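Local coordinates for MHC class I antigen (Anolis carolinensis, PDB 7CPO), which probably presents peptides on the cell surface for recognition by T cells, binding them in a groove formed by its alpha 1 and alpha 2 domains, alongside beta2-microglobulin, at residues F77-L81 against H95-W99; A85-N89 against D138-T144; E201-C205 against R256-C261. All coordinates share one frame; numbering follows the deposited sequence.

Contact 1. Residues F77-L81 against H95-W99; sequences FRDHL and HTFQW
Helix segment 77-81 passes 8.9 Å from strand segment 96-99, axis to axis, with their directions at 130°, which brings Phe77, His80 and Leu81 against Phe97 and Trp99. This is the class I peptide-binding platform, in which a long helix lies across an antiparallel sheet and forms a wall of the groove over its floor. Phe97 is the hub. With its CG anti to the backbone N (chi1 -162°), the ring stands up from the floor and presents its edge to the face of Phe77, a T-shaped pair with centroids 5.0 Å apart and planes at 86°. One turn of helix on, His80 sits over a face of Phe97: its CB lies 4.3 Å from the ring centroid, almost on the normal, while the edge of the imidazole faces the same ring from an offset position. Flat, mainly apolar rings suit this site, since they fill a buried corner and also pack on apolar parts of the bound peptide. Leu81, farther along the helix, covers the root of Phe97, with CD2 3.8 Å from Phe97 CB. At the other end of the cluster Trp99, which stacks with Tyr117 and Tyr101, receives the far end of Phe77 obliquely; Phe77 CZ comes within 3.4 Å of Trp99 CE3.

Contact 2. Residues A85-N89 against D138-T144; sequences AEYYN and DVPAQNT
Tyr87, in the last turn of helix 62-87, reaches across the end of the peptide groove to the residues leading into and forming helix 141-149. Its CB packs on Pro140 CB at 4.1 Å. CG lies opposite the carbonyl carbon (chi1 -77°), which carries the ring alongside Asn143: CD1 passes Asn143 ND2, while CD2 lies 4.0 Å from Pro140 O. Farther out Asn143 CB covers one face of the ring, 3.5 Å from Tyr87 CZ, and Thr144 OG1 approaches CE2 at the ring edge. The hydroxyl at the tip is hydrogen-bonded to the backbone of the bound peptide. Thr144 OG1 also bonds to the peptide backbone, and to Tyr124 OH.

Tyr88 has left helical geometry. Proline suits its ring face: Pro140 CB makes a CH-pi contact 3.7 Å from the Tyr88 ring centroid, and CG comes nearest, 3.4 Å from Tyr88 CE1. Asp138 OD1 accepts from Ala141 N (2.8 Å, 171°), a capping bond that holds the turn carrying Pro140. Tyrosine rings packed on Pro140 and Asn143 CB thus join the helix end to the next helix and its leading turn, while two hydroxyls bind peptide backbone, whatever its sequence; as in other class I molecules, probably near the peptide's C terminus.

Contact 3. Residues E201-C205 against R256-C261; sequences ETLIC and RERYKC
Cys205 and Cys261 join strand 201-210 to strand 259-264 through a disulfide, the covalent pin between the two facing sheets of an immunoglobulin C1-set sandwich. The SG atoms are 2.0 Å apart and chi3 is -72°. Both CB atoms point across the sandwich, and SG lies anti to the backbone N in each, where the two sulfurs meet. The backbones are closer here, consistent with the short reach of a disulfide: the CA atoms of Cys205 and Cys261 are 6.2 Å apart, against 8.5 Å between those of Leu203 and Tyr259. Trp219 of strand 216-221 packs on both cysteines, the core tryptophan familiar beside the disulfide in immunoglobulin domains.

Apolar packing fills the wider gap. Leu203 points into the sandwich, and its CD1 meets Tyr259 CB at 3.9 Å and Arg256 CG at 4.1 Å. A branched leucine suits this position because CD2 can touch Arg256 CG as well. The Tyr259 ring turns away from Leu203, and its hydroxyl is hydrogen-bonded to Asp252 and Arg221, so a buried aromatic residue still has its polar end satisfied.

Charge pairing completes the contact. Glu201, extended beyond CG, and Arg256, bent at chi3, meet in a two-bond salt bridge at the guanidinium edge. Arg256 NH2 donates almost straight to the syn side of Glu201 OE2 at 2.8 Å (174°), and Arg256 NE donates to Glu201 OE1 at a very short, uncertain 2.5 Å. Together the bonds would restrict rotation of the two groups, whose planes are 34° apart. Glu201 OE2 has a second salt bridge, to Arg193, so the carboxylate would probably remain ionised. The disulfide and the Leu203-Tyr259 packing thus join the two strands, while paired charges fasten Glu201 to the 3-10 turn leading into strand 259-264.

Contacts 1 and 2 share helix 62-87 and lie with centres 13 Å apart in the peptide-binding platform, whereas contact 3 belongs to the immunoglobulin domain, with its centre about 49 Å from that of contact 1. Contact 1 is buried, rests the helix on the sheet floor and relies on aromatic rings that also touch apolar parts of the peptide. Contact 2, partly exposed, joins that helix's end to helix 141-149 and adds hydroxyls directed at the peptide backbone. Contact 3 is largely buried, joining a strand to a strand and to the turn before it, with its salt bridge at a partly exposed end; its bonds serve the domain's own architecture rather than the peptide.

Contact 1. Residues F77-L81 against H95-W99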
loop_
_atom_site.group_PDB
_atom_site.type_symbol
_atom_site.label_atom_id
_atom_site.label_comp_id
_atom_site.label_asym_id
_atom_site.label_seq_id
_atom_site.Cartn_x
_atom_site.Cartn_y
_atom_site.Cartn_z
ATOM N N PHE A 77 -5.772 21.473 -1.973
ATOM C CA PHE A 77 -5.257 20.907 -0.731
ATOM C C PHE A 77 -4.351 21.901 -0.014
ATOM O O PHE A 77 -4.388 21.994 1.217
ATOM C CB PHE A 77 -4.546 19.573 -1.008
ATOM C CG PHE A 77 -5.489 18.391 -1.072
ATOM C CD1 PHE A 77 -6.743 18.517 -1.644
ATOM C CD2 PHE A 77 -5.138 17.174 -0.533
ATOM C CE1 PHE A 77 -7.620 17.455 -1.690
ATOM C CE2 PHE A 77 -6.018 16.102 -0.572
ATOM C CZ PHE A 77 -7.265 16.256 -1.158
ATOM N N ARG A 78 -3.568 22.687 -0.760
ATOM C CA ARG A 78 -2.805 23.763 -0.125
ATOM C C ARG A 78 -3.728 24.707 0.624
ATOM O O ARG A 78 -3.466 25.070 1.779
ATOM C CB ARG A 78 -1.981 24.529 -1.160
ATOM C CG ARG A 78 -1.003 23.654 -1.922
ATOM C CD ARG A 78 0.176 24.470 -2.433
ATOM N NE ARG A 78 -0.064 24.984 -3.776
ATOM C CZ ARG A 78 0.280 24.328 -4.880
ATOM N NH1 ARG A 78 0.859 23.135 -4.783
ATOM N NH2 ARG A 78 0.030 24.848 -6.080
ATOM N N ASP A 79 -4.826 25.108 -0.020
ATOM C CA ASP A 79 -5.840 25.901 0.665
ATOM C C ASP A 79 -6.402 25.165 1.877
ATOM O O ASP A 79 -6.623 25.775 2.928
ATOM C CB ASP A 79 -6.967 26.250 -0.298
ATOM C CG ASP A 79 -6.644 27.420 -1.176
ATOM O OD1 ASP A 79 -5.440 27.714 -1.366
ATOM O OD2 ASP A 79 -7.601 28.042 -1.691
ATOM N N HIS A 80 -6.671 23.859 1.749
ATOM C CA HIS A 80 -7.279 23.143 2.868
ATOM C C HIS A 80 -6.344 23.156 4.066
ATOM O O HIS A 80 -6.756 23.485 5.185
ATOM C CB HIS A 80 -7.638 21.698 2.487
ATOM C CG HIS A 80 -8.773 21.583 1.516
ATOM N ND1 HIS A 80 -9.569 22.652 1.166
ATOM C CD2 HIS A 80 -9.225 20.529 0.799
ATOM C CE1 HIS A 80 -10.475 22.258 0.290
ATOM N NE2 HIS A 80 -10.288 20.973 0.050
ATOM N N LEU A 81 -5.069 22.823 3.837
ATOM C CA LEU A 81 -4.095 22.825 4.925
ATOM C C LEU A 81 -4.037 24.180 5.623
ATOM O O LEU A 81 -3.887 24.238 6.850
ATOM C CB LEU A 81 -2.718 22.435 4.391
ATOM C CG LEU A 81 -2.615 20.928 4.176
ATOM C CD1 LEU A 81 -1.510 20.551 3.200
ATOM C CD2 LEU A 81 -2.442 20.251 5.521
ATOM N N HIS A 95 2.049 19.526 9.000
ATOM C CA HIS A 95 0.713 18.964 9.049
ATOM C C HIS A 95 0.443 18.196 7.765
ATOM O O HIS A 95 1.104 18.403 6.746
ATOM C CB HIS A 95 -0.327 20.064 9.260
ATOM C CG HIS A 95 -0.109 20.847 10.511
ATOM N ND1 HIS A 95 -0.302 20.307 11.767
ATOM C CD2 HIS A 95 0.309 22.119 10.706
ATOM C CE1 HIS A 95 -0.023 21.221 12.679
ATOM N NE2 HIS A 95 0.349 22.329 12.061
ATOM N N THR A 96 -0.548 17.308 7.828
ATOM C CA THR A 96 -0.865 16.406 6.732
ATOM C C THR A 96 -2.352 16.461 6.400
ATOM O O THR A 96 -3.196 16.500 7.294
ATOM C CB THR A 96 -0.474 14.979 7.090
ATOM O OG1 THR A 96 0.920 14.952 7.382
ATOM C CG2 THR A 96 -0.714 14.049 5.913
ATOM N N PHE A 97 -2.670 16.449 5.113
ATOM C CA PHE A 97 -4.040 16.278 4.652
ATOM C C PHE A 97 -4.099 15.113 3.670
ATOM O O PHE A 97 -3.300 15.050 2.733
ATOM C CB PHE A 97 -4.558 17.546 3.999
ATOM C CG PHE A 97 -6.039 17.587 3.888
ATOM C CD1 PHE A 97 -6.819 17.846 5.005
ATOM C CD2 PHE A 97 -6.663 17.345 2.674
ATOM C CE1 PHE A 97 -8.213 17.879 4.907
ATOM C CE2 PHE A 97 -8.041 17.376 2.571
ATOM C CZ PHE A 97 -8.819 17.648 3.687
ATOM N N GLN A 98 -5.033 14.189 3.892
ATOM C CA GLN A 98 -5.158 12.983 3.084
ATOM C C GLN A 98 -6.598 12.821 2.618
ATOM O O GLN A 98 -7.543 13.184 3.319
ATOM C CB GLN A 98 -4.760 11.722 3.849
ATOM C CG GLN A 98 -3.273 11.472 4.064
ATOM C CD GLN A 98 -3.053 10.447 5.183
ATOM O OE1 GLN A 98 -3.189 10.772 6.364
ATOM N NE2 GLN A 98 -2.731 9.198 4.810
ATOM N N TRP A 99 -6.749 12.258 1.425
ATOM C CA TRP A 99 -8.041 12.058 0.790
ATOM C C TRP A 99 -8.018 10.676 0.167
ATOM O O TRP A 99 -7.107 10.375 -0.608
ATOM C CB TRP A 99 -8.277 13.133 -0.271
ATOM C CG TRP A 99 -9.552 13.086 -1.100
ATOM C CD1 TRP A 99 -10.787 12.622 -0.730
ATOM C CD2 TRP A 99 -9.701 13.595 -2.436
ATOM N NE1 TRP A 99 -11.694 12.799 -1.765
ATOM C CE2 TRP A 99 -11.046 13.390 -2.819
ATOM C CE3 TRP A 99 -8.820 14.190 -3.348
ATOM C CZ2 TRP A 99 -11.526 13.757 -4.078
ATOM C CZ3 TRP A 99 -9.304 14.561 -4.606
ATOM C CH2 TRP A 99 -10.641 14.342 -4.953
#

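Contact 2. Residues A85-N89 against D138-T144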
loop_
_atom_site.group_PDB
_atom_site.type_symbol
_atom_site.label_atom_id
_atom_site.label_comp_id
_atom_site.label_asym_id
_atom_site.label_seq_id
_atom_site.Cartn_x
_atom_site.Cartn_y
_atom_site.Cartn_z
ATOM N N ALA A 85 -5.439 24.814 9.733
ATOM C CA ALA A 85 -4.638 25.471 10.752
ATOM C C ALA A 85 -5.483 26.465 11.530
ATOM O O ALA A 85 -5.428 26.506 12.763
ATOM C CB ALA A 85 -3.440 26.164 10.109
ATOM N N GLU A 86 -6.297 27.252 10.825
ATOM C CA GLU A 86 -7.182 28.195 11.498
ATOM C C GLU A 86 -8.237 27.461 12.323
ATOM O O GLU A 86 -8.409 27.746 13.512
ATOM C CB GLU A 86 -7.818 29.136 10.469
ATOM C CG GLU A 86 -6.871 30.285 10.042
ATOM C CD GLU A 86 -7.179 30.902 8.666
ATOM O OE1 GLU A 86 -6.608 30.448 7.644
ATOM O OE2 GLU A 86 -7.981 31.861 8.609
ATOM N N TYR A 87 -8.912 26.476 11.720
ATOM C CA TYR A 87 -9.967 25.730 12.412
ATOM C C TYR A 87 -9.479 25.132 13.726
ATOM O O TYR A 87 -10.208 25.130 14.727
ATOM C CB TYR A 87 -10.491 24.604 11.522
ATOM C CG TYR A 87 -11.437 25.003 10.412
ATOM C CD1 TYR A 87 -11.929 26.303 10.291
ATOM C CD2 TYR A 87 -11.849 24.056 9.483
ATOM C CE1 TYR A 87 -12.810 26.636 9.258
ATOM C CE2 TYR A 87 -12.715 24.372 8.476
ATOM C CZ TYR A 87 -13.194 25.652 8.363
ATOM O OH TYR A 87 -14.060 25.904 7.336
ATOM N N TYR A 88 -8.272 24.572 13.726
ATOM C CA TYR A 88 -7.665 23.997 14.916
ATOM C C TYR A 88 -6.761 24.996 15.639
ATOM O O TYR A 88 -6.116 24.628 16.629
ATOM C CB TYR A 88 -6.893 22.730 14.538
ATOM C CG TYR A 88 -7.803 21.576 14.157
ATOM C CD1 TYR A 88 -8.375 20.759 15.130
ATOM C CD2 TYR A 88 -8.114 21.319 12.821
ATOM C CE1 TYR A 88 -9.216 19.706 14.789
ATOM C CE2 TYR A 88 -8.958 20.266 12.470
ATOM C CZ TYR A 88 -9.507 19.468 13.460
ATOM O OH TYR A 88 -10.341 18.429 13.116
ATOM N N ASN A 89 -6.736 26.254 15.181
ATOM C CA ASN A 89 -5.954 27.336 15.789
ATOM C C ASN A 89 -4.529 26.888 16.128
ATOM O O ASN A 89 -4.094 26.923 17.284
ATOM C CB ASN A 89 -6.656 27.895 17.027
ATOM C CG ASN A 89 -5.951 29.116 17.582
ATOM O OD1 ASN A 89 -5.422 29.093 18.688
ATOM N ND2 ASN A 89 -5.896 30.181 16.780
ATOM N N ASP A 138 -14.897 15.977 14.597
ATOM C CA ASP A 138 -14.746 16.802 15.790
ATOM C C ASP A 138 -15.439 18.138 15.553
ATOM O O ASP A 138 -15.996 18.386 14.480
ATOM C CB ASP A 138 -13.271 16.998 16.139
ATOM C CG ASP A 138 -12.488 17.646 15.023
ATOM O OD1 ASP A 138 -13.068 18.415 14.226
ATOM O OD2 ASP A 138 -11.269 17.388 14.941
ATOM N N VAL A 139 -15.359 19.021 16.546
ATOM C CA VAL A 139 -16.097 20.283 16.475
ATOM C C VAL A 139 -15.470 21.245 15.461
ATOM O O VAL A 139 -16.230 21.963 14.791
ATOM C CB VAL A 139 -16.282 20.904 17.879
ATOM C CG1 VAL A 139 -14.993 20.952 18.692
ATOM C CG2 VAL A 139 -16.921 22.274 17.788
ATOM N N PRO A 140 -14.137 21.287 15.252
ATOM C CA PRO A 140 -13.632 22.080 14.109
ATOM C C PRO A 140 -14.161 21.621 12.763
ATOM O O PRO A 140 -14.542 22.460 11.939
ATOM C CB PRO A 140 -12.110 21.907 14.202
ATOM C CG PRO A 140 -11.859 21.719 15.622
ATOM C CD PRO A 140 -13.018 20.879 16.120
ATOM N N ALA A 141 -14.202 20.310 12.510
ATOM C CA ALA A 141 -14.744 19.834 11.241
ATOM C C ALA A 141 -16.207 20.225 11.039
ATOM O O ALA A 141 -16.684 20.227 9.893
ATOM C CB ALA A 141 -14.601 18.326 11.140
ATOM N N GLN A 142 -16.922 20.585 12.113
ATOM C CA GLN A 142 -18.311 21.011 11.958
ATOM C C GLN A 142 -18.421 22.282 11.145
ATOM O O GLN A 142 -19.461 22.517 10.519
ATOM C CB GLN A 142 -18.985 21.176 13.320
ATOM C CG GLN A 142 -19.398 19.834 13.898
ATOM C CD GLN A 142 -19.684 19.890 15.372
ATOM O OE1 GLN A 142 -19.996 20.952 15.916
ATOM N NE2 GLN A 142 -19.563 18.744 16.041
ATOM N N ASN A 143 -17.360 23.086 11.102
ATOM C CA ASN A 143 -17.308 24.177 10.134
ATOM C C ASN A 143 -17.441 23.640 8.710
ATOM O O ASN A 143 -18.262 24.120 7.923
ATOM C CB ASN A 143 -16.003 24.964 10.313
ATOM C CG ASN A 143 -15.850 25.548 11.727
ATOM O OD1 ASN A 143 -16.693 26.325 12.189
ATOM N ND2 ASN A 143 -14.779 25.158 12.423
ATOM N N THR A 144 -16.669 22.610 8.374
ATOM C CA THR A 144 -16.760 22.052 7.032
ATOM C C THR A 144 -18.101 21.357 6.809
ATOM O O THR A 144 -18.699 21.490 5.733
ATOM C CB THR A 144 -15.595 21.093 6.794
ATOM O OG1 THR A 144 -14.362 21.819 6.896
ATOM C CG2 THR A 144 -15.695 20.475 5.421
#

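Contact 3. Residues E201-C205 against R256-C261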
loop_
_atom_site.group_PDB
_atom_site.type_symbol
_atom_site.label_atom_id
_atom_site.label_comp_id
_atom_site.label_asym_id
_atom_site.label_seq_id
_atom_site.Cartn_x
_atom_site.Cartn_y
_atom_site.Cartn_z
ATOM N N GLU A 201 14.752 -25.048 18.216
ATOM C CA GLU A 201 14.902 -24.625 16.828
ATOM C C GLU A 201 13.716 -23.768 16.422
ATOM O O GLU A 201 12.587 -24.008 16.857
ATOM C CB GLU A 201 14.994 -25.822 15.870
ATOM C CG GLU A 201 16.327 -26.537 15.870
ATOM C CD GLU A 201 16.347 -27.766 14.979
ATOM O OE1 GLU A 201 15.298 -28.101 14.379
ATOM O OE2 GLU A 201 17.414 -28.407 14.891
ATOM N N THR A 202 13.979 -22.766 15.584
ATOM C CA THR A 202 12.925 -22.002 14.923
ATOM C C THR A 202 12.831 -22.463 13.472
ATOM O O THR A 202 13.818 -22.394 12.726
ATOM C CB THR A 202 13.183 -20.496 14.985
ATOM O OG1 THR A 202 13.317 -20.087 16.346
ATOM C CG2 THR A 202 12.002 -19.735 14.356
ATOM N N LEU A 203 11.655 -22.948 13.082
ATOM C CA LEU A 203 11.391 -23.330 11.700
ATOM C C LEU A 203 10.758 -22.150 10.967
ATOM O O LEU A 203 9.691 -21.663 11.368
ATOM C CB LEU A 203 10.486 -24.563 11.645
ATOM C CG LEU A 203 11.004 -25.879 12.255
ATOM C CD1 LEU A 203 10.097 -27.064 11.893
ATOM C CD2 LEU A 203 12.448 -26.158 11.851
ATOM N N ILE A 204 11.405 -21.691 9.895
ATOM C CA ILE A 204 10.938 -20.530 9.138
ATOM C C ILE A 204 10.328 -20.987 7.820
ATOM O O ILE A 204 10.946 -21.746 7.065
ATOM C CB ILE A 204 12.069 -19.526 8.886
ATOM C CG1 ILE A 204 12.638 -19.040 10.215
ATOM C CG2 ILE A 204 11.560 -18.356 8.050
ATOM C CD1 ILE A 204 13.866 -18.198 10.048
ATOM N N CYS A 205 9.121 -20.521 7.537
ATOM C CA CYS A 205 8.467 -20.787 6.259
ATOM C C CYS A 205 8.444 -19.496 5.436
ATOM O O CYS A 205 7.705 -18.562 5.766
ATOM C CB CYS A 205 7.062 -21.330 6.490
ATOM S SG CYS A 205 6.270 -21.754 4.967
ATOM N N ARG A 256 11.085 -32.344 15.120
ATOM C CA ARG A 256 10.950 -31.531 13.915
ATOM C C ARG A 256 9.842 -32.020 12.992
ATOM O O ARG A 256 9.076 -31.213 12.451
ATOM C CB ARG A 256 12.282 -31.509 13.163
ATOM C CG ARG A 256 12.641 -30.139 12.677
ATOM C CD ARG A 256 13.946 -30.142 11.963
ATOM N NE ARG A 256 15.064 -30.097 12.892
ATOM C CZ ARG A 256 15.741 -31.167 13.288
ATOM N NH1 ARG A 256 15.399 -32.381 12.851
ATOM N NH2 ARG A 256 16.757 -31.020 14.127
ATOM N N GLU A 257 9.736 -33.341 12.808
ATOM C CA GLU A 257 8.890 -33.956 11.784
ATOM C C GLU A 257 7.395 -33.795 12.044
ATOM O O GLU A 257 6.589 -34.205 11.200
ATOM C CB GLU A 257 9.210 -35.453 11.662
ATOM C CG GLU A 257 8.696 -36.310 12.840
ATOM C CD GLU A 257 9.503 -36.125 14.133
ATOM O OE1 GLU A 257 10.532 -35.405 14.125
ATOM O OE2 GLU A 257 9.102 -36.705 15.167
ATOM N N ARG A 258 6.999 -33.259 13.190
ATOM C CA ARG A 258 5.586 -33.025 13.439
ATOM C C ARG A 258 5.081 -31.739 12.788
ATOM O O ARG A 258 3.863 -31.556 12.682
ATOM C CB ARG A 258 5.329 -32.986 14.951
ATOM C CG ARG A 258 5.634 -34.286 15.706
ATOM C CD ARG A 258 5.299 -34.163 17.195
ATOM N NE ARG A 258 3.875 -34.305 17.499
ATOM C CZ ARG A 258 3.322 -34.002 18.677
ATOM N NH1 ARG A 258 4.068 -33.522 19.664
ATOM N NH2 ARG A 258 2.020 -34.174 18.865
ATOM N N TYR A 259 5.981 -30.866 12.329
ATOM C CA TYR A 259 5.635 -29.533 11.848
ATOM C C TYR A 259 5.804 -29.414 10.337
ATOM O O TYR A 259 6.848 -29.784 9.782
ATOM C CB TYR A 259 6.485 -28.477 12.549
ATOM C CG TYR A 259 6.281 -28.489 14.034
ATOM C CD1 TYR A 259 7.003 -29.353 14.847
ATOM C CD2 TYR A 259 5.359 -27.654 14.625
ATOM C CE1 TYR A 259 6.805 -29.369 16.207
ATOM C CE2 TYR A 259 5.160 -27.661 15.979
ATOM C CZ TYR A 259 5.881 -28.517 16.766
ATOM O OH TYR A 259 5.670 -28.509 18.126
ATOM N N LYS A 260 4.780 -28.871 9.689
ATOM C CA LYS A 260 4.739 -28.628 8.256
ATOM C C LYS A 260 4.182 -27.237 8.035
ATOM O O LYS A 260 3.328 -26.779 8.801
ATOM C CB LYS A 260 3.857 -29.653 7.539
ATOM C CG LYS A 260 4.492 -31.025 7.403
ATOM C CD LYS A 260 3.499 -32.043 6.882
ATOM C CE LYS A 260 4.008 -33.441 7.159
ATOM N NZ LYS A 260 4.805 -33.963 6.033
ATOM N N CYS A 261 4.662 -26.559 7.004
ATOM C CA CYS A 261 4.130 -25.251 6.657
ATOM C C CYS A 261 2.990 -25.438 5.655
ATOM O O CYS A 261 3.206 -25.937 4.545
ATOM C CB CYS A 261 5.228 -24.356 6.094
ATOM S SG CYS A 261 4.611 -22.782 5.500
#